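Transcriptional regulator, AraC family (PDB 3GRA) probably regulates transcription by sequence-specific DNA binding, a task of the whole protein, of which the chain described here is the DJ-1/PfpI-like domain. Local coordinates at residues F16-F21 against V51-G56; M25-T30 against L167-V172; L85-L90 against A111-R116; L120-C125 against Q141-P146. All blocks are in the same frame, centred on the assembly; numbering follows the deposited sequence.

Contact 1 (F16-F21 against V51-G56); sequences FSMASF and VLSDLG
D54 and M18 meet at the start of helix 18-34 and illustrate how a loop carboxylate can serve the first turn of a helix in a DJ-1/PfpI alpha/beta domain. S17 holds the N-cap position, and the type I turn from S53 to G56 supplies D54. D54 has CG between its backbone N and carbonyl carbon (chi1 65°), which brings the carboxylate over the helix start: OD1 accepts from M18 N at 2.8 Å, met from above the carboxylate plane. The other oxygen reaches the next amide through a water that accepts from A19 N and donates to D54 OD2, 2.9 Å away. Two adjacent amides of the helix start thus answer to one carboxylate, an arrangement likely to stabilise its negative charge. D54 also gives its own N-H to F16 O, at 3.1 Å.

Beside these polar bonds the side chains pack. One face of the F16 ring receives S53 CB in a CH-pi contact, 3.6 Å from the centroid and offset toward the rim; V51 CG1 reaches the ring obliquely. S53 OG is itself engaged, accepting from L55 N in an ST turn and hydrogen-bonding L57 O. The selenomethionine M18 sends CG off anti to its backbone N and then bends twice. Its stem crosses L55 at about a right angle, with CG 3.7 Å from L55 CD1, and T22 of the second subunit packs on both. The bends finally bring M18 CE to 3.6 Å from S53 OG.

Contact 2 (M25-T30 against L167-V172); sequences MDVLVT and LMLGLV
V27 faces M168 where helix 18-34 lies beside helix 161-176, an example of neighbouring helices packing on the central sheet of the DJ-1/PfpI fold. The local axes come within 9.1 Å, and their N-to-C directions diverge by 28°, so the two run roughly parallel.

Contacts between carbon atoms make up the centre. The branched V27 points toward helix 161-176 and does most of the touching with CG1, which lies 3.6 Å from M168 CB and 3.7 Å from V172 CG2. L169 borders the same methyl with its backbone N, 4.0 Å from V27 CG1, and more distantly with CD2. One valine methyl is therefore bordered by side chains from two successive turns of the partner helix.

A second kind of contact involves selenium. M168 is a selenomethionine whose chain bends at chi2 and chi3, turning its end away from helix 18-34 while leaving SE beside L28, the two side chains meeting at a slant. L28 continues onto V8 and F10 of strand 6-12, which ties the helix pair to the sheet below.

Hydrogen bonds play no part across the interface; they stay within each helix. T30 packs on V184, I187 and L188 of helix 178-188, and V27 also touches L188. At the L28 side, L28 CD2 lies 4.0 Å from M168 SE.

Contact 3 (L85-L90 against A111-R116); sequences LKYPEL and AWFLGR
L90 and F113 mark the nearest approach of the two backbones, their CA atoms 7.2 Å apart, where the loop before helix 90-100 lies against helix 110-117 of the DJ-1/PfpI domain. The loop makes a type I turn from Y87 to L90, and Y87 enters it with positive phi and psi. This path presents the carbonyls of K86 and Y87 to the helix.

R116 answers them. The arginine leaves the helix extended and bends at chi3 (64°), laying its guanidinium so that K86 O sits in its plane. That single oxygen is gripped end-on by two nitrogens, R116 NH1 at 2.7 Å and R116 NH2 at 2.9 Å, while a weak bond runs from NH2 to Y87 O. R116 NE forms a salt bridge with D91, a magnesium-binding residue, so the arginine links the loop to that acidic side chain. A leucine here would probably leave K86 O without either donor and D91 without its cationic mate.

Apolar contacts flank the arginine. L85 lies over a face of W112, its CB 3.9 Å from the centroid of the six-membered ring. F113 has K86 O at its ring edge and turns CE1 to the edge of the Y87 ring, 3.8 Å from Y87 CD2; the Y87 hydroxyl is hydrogen-bonded to the backbone N of E14. Deeper in, L90 approaches the F113 ring at a slant, with L90 CD1 3.6 Å from F113 CD1.

Contact 4 (L120-C125 against Q141-P146); sequences LDDYGC and QTRITP
Y123 and R143 join two short parallel strands, 123-125 and 142-144, which with helix 132-138 between them form a beta-alpha-beta unit. The strands are loosely paired, yet the firm bonds sit along their backbones. R143 N donates to Y123 O at 3.0 Å, and further on T145 N gives a nearly straight bond of 2.8 Å to C125 O; the intervening bond from C125 N to R143 O is weak. At the other end D122 N reaches Q141 O at 2.7 Å from the type II turn L120-Y123. Beneath the strands the side chains close up: C125 SG lies 3.7 Å from T142 CG2, on the face shared by C125 and T142. The T142 hydroxyl, close to L120 O, is also bonded to S139.

The solvent side is looser and polar. R143 bends at chi3 (-71°) and folds its guanidinium back over the turn. NH1 forms a salt bridge with D122 OD1 at 3.1 Å, the two flat groups being almost perpendicular, and NH2 adds a weak bond to D122 O. D121 stacks its carboxylate on the amide of Q141, planes 25° apart, with no closer approach than 3.8 Å between D121 OD2 and Q141 NE2. An alanine at D121 would probably leave the amide of Q141 without its flat neighbour and freer to turn.

Around the unit, C125 and I144 rest on L135 of helix 132-138, C125 also meets A111 of helix 110-117, and L120, Y123 and C125 touch strand 155-158.

How the contacts relate
Contacts 1 and 2 share helix 18-34: one sits at its start and the other further along, their centres 18 Å apart, and both touch the second subunit. Contacts 3 and 4 lie within the loop closed by contact 2 and meet each other directly, L120 CD1 packing 3.6 Å from A111 O and 3.7 Å from L114 CB, so that helix 110-117 serves both. The magnesium-related region belongs to contact 3, where the R116 side chain is about 3 Å from that of D91 and about 4 Å from a magnesium ion. Contact 4 stands back, the side chain of L120 about 11 Å from that of D91, and contacts 1 and 2 lie away from this site.

Contact 1 (F16-F21 against V51-G56)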
# COMPACT_ATOMS: atom_id res chain seq x y z
N PHE A 16 8.78 4.56 1.09
CA PHE A 16 7.87 4.83 -0.02
C PHE A 16 6.42 4.87 0.47
O PHE A 16 6.04 4.12 1.38
CB PHE A 16 8.01 3.73 -1.08
CG PHE A 16 7.47 2.38 -0.65
CD1 PHE A 16 6.14 2.03 -0.91
CD2 PHE A 16 8.29 1.46 -0.01
CE1 PHE A 16 5.65 0.78 -0.54
CE2 PHE A 16 7.81 0.20 0.36
CZ PHE A 16 6.48 -0.14 0.09
N SER A 17 5.63 5.76 -0.11
CA SER A 17 4.22 5.86 0.25
C SER A 17 3.56 4.50 -0.05
O SER A 17 3.44 4.10 -1.21
CB SER A 17 3.57 6.96 -0.58
OG SER A 17 2.17 6.89 -0.45
N MSE A 18 3.14 3.78 0.98
CA MSE A 18 2.54 2.47 0.74
C MSE A 18 1.18 2.55 0.06
O MSE A 18 0.83 1.69 -0.76
CB MSE A 18 2.39 1.68 2.05
CG MSE A 18 1.69 0.34 1.88
SE MSE A 18 2.70 -0.93 1.12
CE MSE A 18 3.28 -1.69 2.63
N ALA A 19 0.42 3.58 0.42
CA ALA A 19 -0.91 3.81 -0.12
C ALA A 19 -0.84 4.17 -1.60
O ALA A 19 -1.73 3.82 -2.38
CB ALA A 19 -1.60 4.93 0.67
N SER A 20 0.22 4.88 -1.99
CA SER A 20 0.38 5.25 -3.39
C SER A 20 0.64 3.98 -4.18
O SER A 20 0.02 3.71 -5.20
CB SER A 20 1.55 6.22 -3.56
OG SER A 20 1.23 7.50 -3.07
N PHE A 21 1.57 3.18 -3.67
CA PHE A 21 1.94 1.95 -4.34
C PHE A 21 0.82 0.90 -4.41
O PHE A 21 0.57 0.34 -5.47
CB PHE A 21 3.16 1.33 -3.67
CG PHE A 21 3.59 0.04 -4.30
CD1 PHE A 21 3.95 -0.01 -5.64
CD2 PHE A 21 3.63 -1.13 -3.55
CE1 PHE A 21 4.33 -1.20 -6.22
CE2 PHE A 21 4.01 -2.33 -4.13
CZ PHE A 21 4.36 -2.37 -5.46
N VAL A 51 12.06 -3.87 1.22
CA VAL A 51 12.01 -2.42 1.27
C VAL A 51 11.03 -1.98 2.35
O VAL A 51 9.93 -2.52 2.46
CB VAL A 51 11.56 -1.83 -0.08
CG1 VAL A 51 11.65 -0.32 -0.03
CG2 VAL A 51 12.42 -2.39 -1.20
N LEU A 52 11.44 -1.01 3.15
CA LEU A 52 10.60 -0.50 4.21
C LEU A 52 9.70 0.60 3.67
O LEU A 52 10.15 1.48 2.94
CB LEU A 52 11.47 0.07 5.33
CG LEU A 52 10.67 0.66 6.49
CD1 LEU A 52 9.98 -0.46 7.26
CD2 LEU A 52 11.62 1.44 7.40
N SER A 53 8.42 0.54 4.03
CA SER A 53 7.44 1.53 3.60
C SER A 53 7.21 2.54 4.73
O SER A 53 7.70 2.36 5.85
CB SER A 53 6.12 0.87 3.27
OG SER A 53 5.52 0.40 4.45
N ASP A 54 6.43 3.57 4.43
CA ASP A 54 6.13 4.63 5.36
C ASP A 54 5.21 4.17 6.48
O ASP A 54 4.91 4.92 7.40
CB ASP A 54 5.51 5.82 4.62
CG ASP A 54 4.14 5.50 4.00
OD1 ASP A 54 3.90 4.34 3.61
OD2 ASP A 54 3.32 6.43 3.88
N LEU A 55 4.79 2.92 6.39
CA LEU A 55 3.91 2.34 7.39
C LEU A 55 4.69 1.41 8.34
O LEU A 55 4.10 0.75 9.18
CB LEU A 55 2.80 1.54 6.70
CG LEU A 55 1.73 2.24 5.86
CD1 LEU A 55 0.73 1.20 5.34
CD2 LEU A 55 1.00 3.28 6.70
N GLY A 56 6.01 1.35 8.20
CA GLY A 56 6.80 0.48 9.05
C GLY A 56 6.89 -0.95 8.55
O GLY A 56 7.67 -1.75 9.06
O HOH W 1 0.89 5.01 3.06

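Contact 2 (M25-T30 against L167-V172)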
# COMPACT_ATOMS: atom_id res chain seq x y z
N MSE A 25 -1.26 -0.49 -7.79
CA MSE A 25 -1.25 -1.93 -8.05
C MSE A 25 -2.66 -2.50 -8.12
O MSE A 25 -2.94 -3.38 -8.92
CB MSE A 25 -0.46 -2.68 -6.96
CG MSE A 25 1.06 -2.68 -7.12
SE MSE A 25 1.67 -3.72 -8.45
CE MSE A 25 1.51 -5.34 -7.74
N ASP A 26 -3.52 -2.01 -7.25
CA ASP A 26 -4.90 -2.47 -7.23
C ASP A 26 -5.47 -2.28 -8.64
O ASP A 26 -6.03 -3.21 -9.23
CB ASP A 26 -5.69 -1.65 -6.21
CG ASP A 26 -6.67 -2.50 -5.43
OD1 ASP A 26 -6.82 -3.70 -5.76
OD2 ASP A 26 -7.30 -1.97 -4.49
N VAL A 27 -5.31 -1.07 -9.18
CA VAL A 27 -5.80 -0.75 -10.52
C VAL A 27 -5.30 -1.74 -11.58
O VAL A 27 -6.08 -2.21 -12.40
CB VAL A 27 -5.35 0.67 -10.95
CG1 VAL A 27 -5.80 0.95 -12.38
CG2 VAL A 27 -5.93 1.71 -9.99
N LEU A 28 -4.01 -2.04 -11.55
CA LEU A 28 -3.43 -2.96 -12.53
C LEU A 28 -3.86 -4.41 -12.29
O LEU A 28 -3.99 -5.19 -13.24
CB LEU A 28 -1.90 -2.84 -12.51
CG LEU A 28 -1.34 -1.43 -12.70
CD1 LEU A 28 0.17 -1.48 -12.63
CD2 LEU A 28 -1.81 -0.83 -14.03
N VAL A 29 -4.07 -4.80 -11.04
CA VAL A 29 -4.50 -6.16 -10.77
C VAL A 29 -5.98 -6.28 -11.14
O VAL A 29 -6.38 -7.18 -11.88
CB VAL A 29 -4.29 -6.53 -9.28
CG1 VAL A 29 -4.89 -7.90 -8.99
CG2 VAL A 29 -2.80 -6.55 -8.95
N THR A 30 -6.79 -5.34 -10.65
CA THR A 30 -8.22 -5.33 -10.94
C THR A 30 -8.45 -5.33 -12.45
O THR A 30 -9.39 -5.95 -12.95
CB THR A 30 -8.90 -4.10 -10.32
OG1 THR A 30 -8.68 -4.12 -8.90
CG2 THR A 30 -10.40 -4.10 -10.59
N LEU A 167 -3.79 8.08 -11.99
CA LEU A 167 -2.70 7.89 -12.93
C LEU A 167 -2.76 6.52 -13.60
O LEU A 167 -2.66 6.43 -14.82
CB LEU A 167 -1.35 8.07 -12.22
CG LEU A 167 -0.10 8.05 -13.12
CD1 LEU A 167 -0.06 9.30 -14.00
CD2 LEU A 167 1.15 7.99 -12.25
N MSE A 168 -2.94 5.46 -12.82
CA MSE A 168 -3.02 4.13 -13.39
C MSE A 168 -4.33 3.92 -14.15
O MSE A 168 -4.40 3.09 -15.05
CB MSE A 168 -2.82 3.05 -12.32
CG MSE A 168 -1.39 2.99 -11.74
SE MSE A 168 -0.09 2.56 -12.93
CE MSE A 168 0.45 4.14 -13.42
N LEU A 169 -5.37 4.66 -13.79
CA LEU A 169 -6.64 4.56 -14.50
C LEU A 169 -6.41 5.23 -15.85
O LEU A 169 -6.94 4.80 -16.88
CB LEU A 169 -7.76 5.29 -13.74
CG LEU A 169 -8.41 4.42 -12.65
CD1 LEU A 169 -9.25 5.27 -11.70
CD2 LEU A 169 -9.25 3.34 -13.32
N GLY A 170 -5.59 6.28 -15.83
CA GLY A 170 -5.27 6.98 -17.05
C GLY A 170 -4.52 6.04 -17.97
O GLY A 170 -4.71 6.03 -19.19
N LEU A 171 -3.66 5.22 -17.37
CA LEU A 171 -2.88 4.26 -18.13
C LEU A 171 -3.79 3.18 -18.71
O LEU A 171 -3.66 2.81 -19.88
CB LEU A 171 -1.80 3.62 -17.25
CG LEU A 171 -0.93 2.53 -17.90
CD1 LEU A 171 -0.28 3.11 -19.16
CD2 LEU A 171 0.17 2.05 -16.93
N VAL A 172 -4.72 2.67 -17.89
CA VAL A 172 -5.64 1.63 -18.34
C VAL A 172 -6.52 2.14 -19.49
O VAL A 172 -6.76 1.45 -20.47
CB VAL A 172 -6.53 1.15 -17.18
CG1 VAL A 172 -7.52 0.10 -17.67
CG2 VAL A 172 -5.66 0.59 -16.06

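Contact 3 (L85-L90 against A111-R116)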
# COMPACT_ATOMS: atom_id res chain seq x y z
N LEU A 85 16.37 11.78 -0.49
CA LEU A 85 16.61 12.24 -1.84
C LEU A 85 18.04 11.96 -2.27
O LEU A 85 18.85 12.88 -2.45
CB LEU A 85 16.31 13.73 -1.94
CG LEU A 85 14.94 14.16 -1.43
CD1 LEU A 85 14.81 15.68 -1.48
CD2 LEU A 85 13.85 13.51 -2.27
N LYS A 86 18.37 10.69 -2.44
CA LYS A 86 19.72 10.29 -2.84
C LYS A 86 19.63 9.36 -4.04
O LYS A 86 19.12 9.76 -5.10
CB LYS A 86 20.38 9.56 -1.69
CG LYS A 86 19.45 8.44 -1.25
CD LYS A 86 20.09 7.58 -0.09
CE LYS A 86 19.17 6.53 0.70
NZ LYS A 86 19.52 5.61 1.81
N TYR A 87 20.13 8.14 -3.89
CA TYR A 87 20.09 7.17 -4.97
C TYR A 87 20.63 7.74 -6.27
O TYR A 87 19.96 7.69 -7.31
CB TYR A 87 18.64 6.71 -5.17
CG TYR A 87 17.96 6.26 -3.89
CD1 TYR A 87 18.39 5.12 -3.21
CD2 TYR A 87 16.87 6.95 -3.38
CE1 TYR A 87 17.75 4.68 -2.05
CE2 TYR A 87 16.22 6.53 -2.23
CZ TYR A 87 16.66 5.39 -1.57
OH TYR A 87 16.01 4.96 -0.43
N PRO A 88 21.86 8.30 -6.24
CA PRO A 88 22.49 8.88 -7.43
C PRO A 88 22.49 7.98 -8.65
O PRO A 88 22.52 8.46 -9.78
CB PRO A 88 23.90 9.21 -6.95
CG PRO A 88 24.12 8.21 -5.85
CD PRO A 88 22.81 8.25 -5.12
N GLU A 89 22.49 6.67 -8.43
CA GLU A 89 22.50 5.72 -9.53
C GLU A 89 21.29 5.86 -10.45
O GLU A 89 21.36 5.55 -11.65
CB GLU A 89 22.52 4.29 -8.98
CG GLU A 89 21.34 4.02 -8.06
CD GLU A 89 21.47 2.72 -7.31
OE1 GLU A 89 21.62 1.67 -7.97
OE2 GLU A 89 21.40 2.75 -6.07
N LEU A 90 20.19 6.34 -9.88
CA LEU A 90 18.94 6.48 -10.66
C LEU A 90 19.08 7.40 -11.85
O LEU A 90 18.37 7.27 -12.82
CB LEU A 90 17.82 6.97 -9.75
CG LEU A 90 17.40 6.03 -8.64
CD1 LEU A 90 16.32 6.69 -7.78
CD2 LEU A 90 16.88 4.73 -9.24
N ALA A 111 8.86 11.95 -9.09
CA ALA A 111 9.14 12.85 -10.19
C ALA A 111 10.39 13.65 -9.88
O ALA A 111 11.09 14.10 -10.79
CB ALA A 111 7.96 13.77 -10.45
N TRP A 112 10.68 13.84 -8.60
CA TRP A 112 11.91 14.58 -8.26
C TRP A 112 13.11 13.84 -8.91
O TRP A 112 13.99 14.46 -9.50
CB TRP A 112 12.10 14.64 -6.74
CG TRP A 112 13.28 15.48 -6.34
CD1 TRP A 112 13.32 16.85 -6.23
CD2 TRP A 112 14.60 15.02 -6.01
NE1 TRP A 112 14.58 17.26 -5.85
CE2 TRP A 112 15.38 16.16 -5.71
CE3 TRP A 112 15.19 13.75 -5.95
CZ2 TRP A 112 16.73 16.06 -5.34
CZ3 TRP A 112 16.53 13.66 -5.58
CH2 TRP A 112 17.28 14.81 -5.28
N PHE A 113 13.10 12.51 -8.81
CA PHE A 113 14.18 11.67 -9.35
C PHE A 113 14.22 11.68 -10.86
O PHE A 113 15.28 11.71 -11.47
CB PHE A 113 14.00 10.25 -8.82
CG PHE A 113 14.21 10.14 -7.33
CD1 PHE A 113 15.49 10.09 -6.78
CD2 PHE A 113 13.12 10.07 -6.46
CE1 PHE A 113 15.67 9.98 -5.41
CE2 PHE A 113 13.30 9.97 -5.08
CZ PHE A 113 14.58 9.92 -4.56
N LEU A 114 13.05 11.65 -11.49
CA LEU A 114 12.98 11.71 -12.95
C LEU A 114 13.49 13.10 -13.34
O LEU A 114 14.10 13.27 -14.40
CB LEU A 114 11.54 11.54 -13.41
CG LEU A 114 10.98 10.11 -13.47
CD1 LEU A 114 11.38 9.32 -12.23
CD2 LEU A 114 9.46 10.18 -13.62
N GLY A 115 13.23 14.08 -12.49
CA GLY A 115 13.68 15.44 -12.76
C GLY A 115 15.19 15.56 -12.76
O GLY A 115 15.78 16.08 -13.71
N ARG A 116 15.82 15.06 -11.69
CA ARG A 116 17.27 15.10 -11.56
C ARG A 116 17.95 14.31 -12.67
O ARG A 116 19.05 14.67 -13.11
CB ARG A 116 17.68 14.53 -10.20
CG ARG A 116 19.17 14.67 -9.88
CD ARG A 116 19.50 13.97 -8.58
NE ARG A 116 19.26 12.53 -8.69
CZ ARG A 116 19.25 11.68 -7.68
NH1 ARG A 116 19.46 12.10 -6.44
NH2 ARG A 116 19.03 10.39 -7.91

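Contact 4 (L120-C125 against Q141-P146)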
# COMPACT_ATOMS: atom_id res chain seq x y z
N LEU A 120 12.59 14.61 -17.67
CA LEU A 120 11.34 15.37 -17.66
C LEU A 120 11.56 16.72 -18.34
O LEU A 120 10.79 17.66 -18.14
CB LEU A 120 10.83 15.59 -16.23
CG LEU A 120 10.26 14.39 -15.47
CD1 LEU A 120 9.88 14.83 -14.06
CD2 LEU A 120 9.05 13.83 -16.20
N ASP A 121 12.62 16.81 -19.13
CA ASP A 121 12.93 18.03 -19.84
C ASP A 121 11.87 18.31 -20.88
O ASP A 121 11.73 17.57 -21.85
CB ASP A 121 14.29 17.93 -20.51
CG ASP A 121 15.43 18.20 -19.55
OD1 ASP A 121 15.17 18.34 -18.34
OD2 ASP A 121 16.59 18.26 -20.02
N ASP A 122 11.13 19.39 -20.65
CA ASP A 122 10.07 19.82 -21.54
C ASP A 122 8.88 18.89 -21.41
O ASP A 122 8.23 18.51 -22.40
CB ASP A 122 10.57 19.87 -22.98
CG ASP A 122 9.67 20.67 -23.89
OD1 ASP A 122 9.30 21.80 -23.51
OD2 ASP A 122 9.33 20.17 -24.98
N TYR A 123 8.60 18.52 -20.17
CA TYR A 123 7.48 17.63 -19.84
C TYR A 123 6.76 18.19 -18.63
O TYR A 123 7.32 18.98 -17.86
CB TYR A 123 7.99 16.24 -19.47
CG TYR A 123 8.22 15.26 -20.61
CD1 TYR A 123 7.17 14.49 -21.11
CD2 TYR A 123 9.51 15.03 -21.11
CE1 TYR A 123 7.39 13.50 -22.06
CE2 TYR A 123 9.75 14.05 -22.06
CZ TYR A 123 8.69 13.28 -22.53
OH TYR A 123 8.92 12.24 -23.42
N GLY A 124 5.50 17.80 -18.47
CA GLY A 124 4.75 18.24 -17.32
C GLY A 124 4.85 17.09 -16.34
O GLY A 124 5.24 16.00 -16.73
N CYS A 125 4.53 17.34 -15.08
CA CYS A 125 4.56 16.29 -14.08
C CYS A 125 3.85 16.76 -12.82
O CYS A 125 3.58 17.94 -12.65
CB CYS A 125 6.00 15.89 -13.72
SG CYS A 125 6.89 17.06 -12.61
N GLN A 141 13.59 22.96 -16.97
CA GLN A 141 12.80 22.61 -18.16
C GLN A 141 11.57 21.74 -17.86
O GLN A 141 10.85 21.35 -18.77
CB GLN A 141 13.68 21.88 -19.19
CG GLN A 141 14.66 22.77 -19.92
CD GLN A 141 15.39 22.04 -21.03
OE1 GLN A 141 14.78 21.53 -21.98
NE2 GLN A 141 16.71 21.97 -20.91
N THR A 142 11.34 21.45 -16.58
CA THR A 142 10.20 20.64 -16.19
C THR A 142 9.08 21.51 -15.63
O THR A 142 9.31 22.33 -14.74
CB THR A 142 10.58 19.60 -15.12
OG1 THR A 142 11.59 18.72 -15.63
CG2 THR A 142 9.37 18.78 -14.72
N ARG A 143 7.88 21.32 -16.15
CA ARG A 143 6.72 22.08 -15.70
C ARG A 143 6.01 21.33 -14.58
O ARG A 143 5.92 20.11 -14.58
CB ARG A 143 5.76 22.31 -16.87
CG ARG A 143 6.45 22.93 -18.07
CD ARG A 143 5.55 22.97 -19.27
NE ARG A 143 5.32 21.64 -19.84
CZ ARG A 143 6.03 21.11 -20.83
NH1 ARG A 143 7.03 21.79 -21.38
NH2 ARG A 143 5.71 19.91 -21.30
N ILE A 144 5.52 22.09 -13.60
CA ILE A 144 4.81 21.51 -12.48
C ILE A 144 3.33 21.68 -12.75
O ILE A 144 2.83 22.81 -12.85
CB ILE A 144 5.15 22.23 -11.16
CG1 ILE A 144 6.67 22.31 -10.96
CG2 ILE A 144 4.52 21.49 -10.00
CD1 ILE A 144 7.33 20.98 -10.90
N THR A 145 2.63 20.56 -12.89
CA THR A 145 1.20 20.59 -13.14
C THR A 145 0.46 20.92 -11.85
O THR A 145 0.77 20.37 -10.80
CB THR A 145 0.67 19.23 -13.60
OG1 THR A 145 1.49 18.74 -14.67
CG2 THR A 145 -0.78 19.35 -14.07
N PRO A 146 -0.52 21.83 -11.91
CA PRO A 146 -1.25 22.15 -10.68
C PRO A 146 -2.38 21.14 -10.42
O PRO A 146 -3.53 21.52 -10.26
CB PRO A 146 -1.78 23.56 -10.95
CG PRO A 146 -1.96 23.58 -12.42
CD PRO A 146 -0.79 22.82 -12.97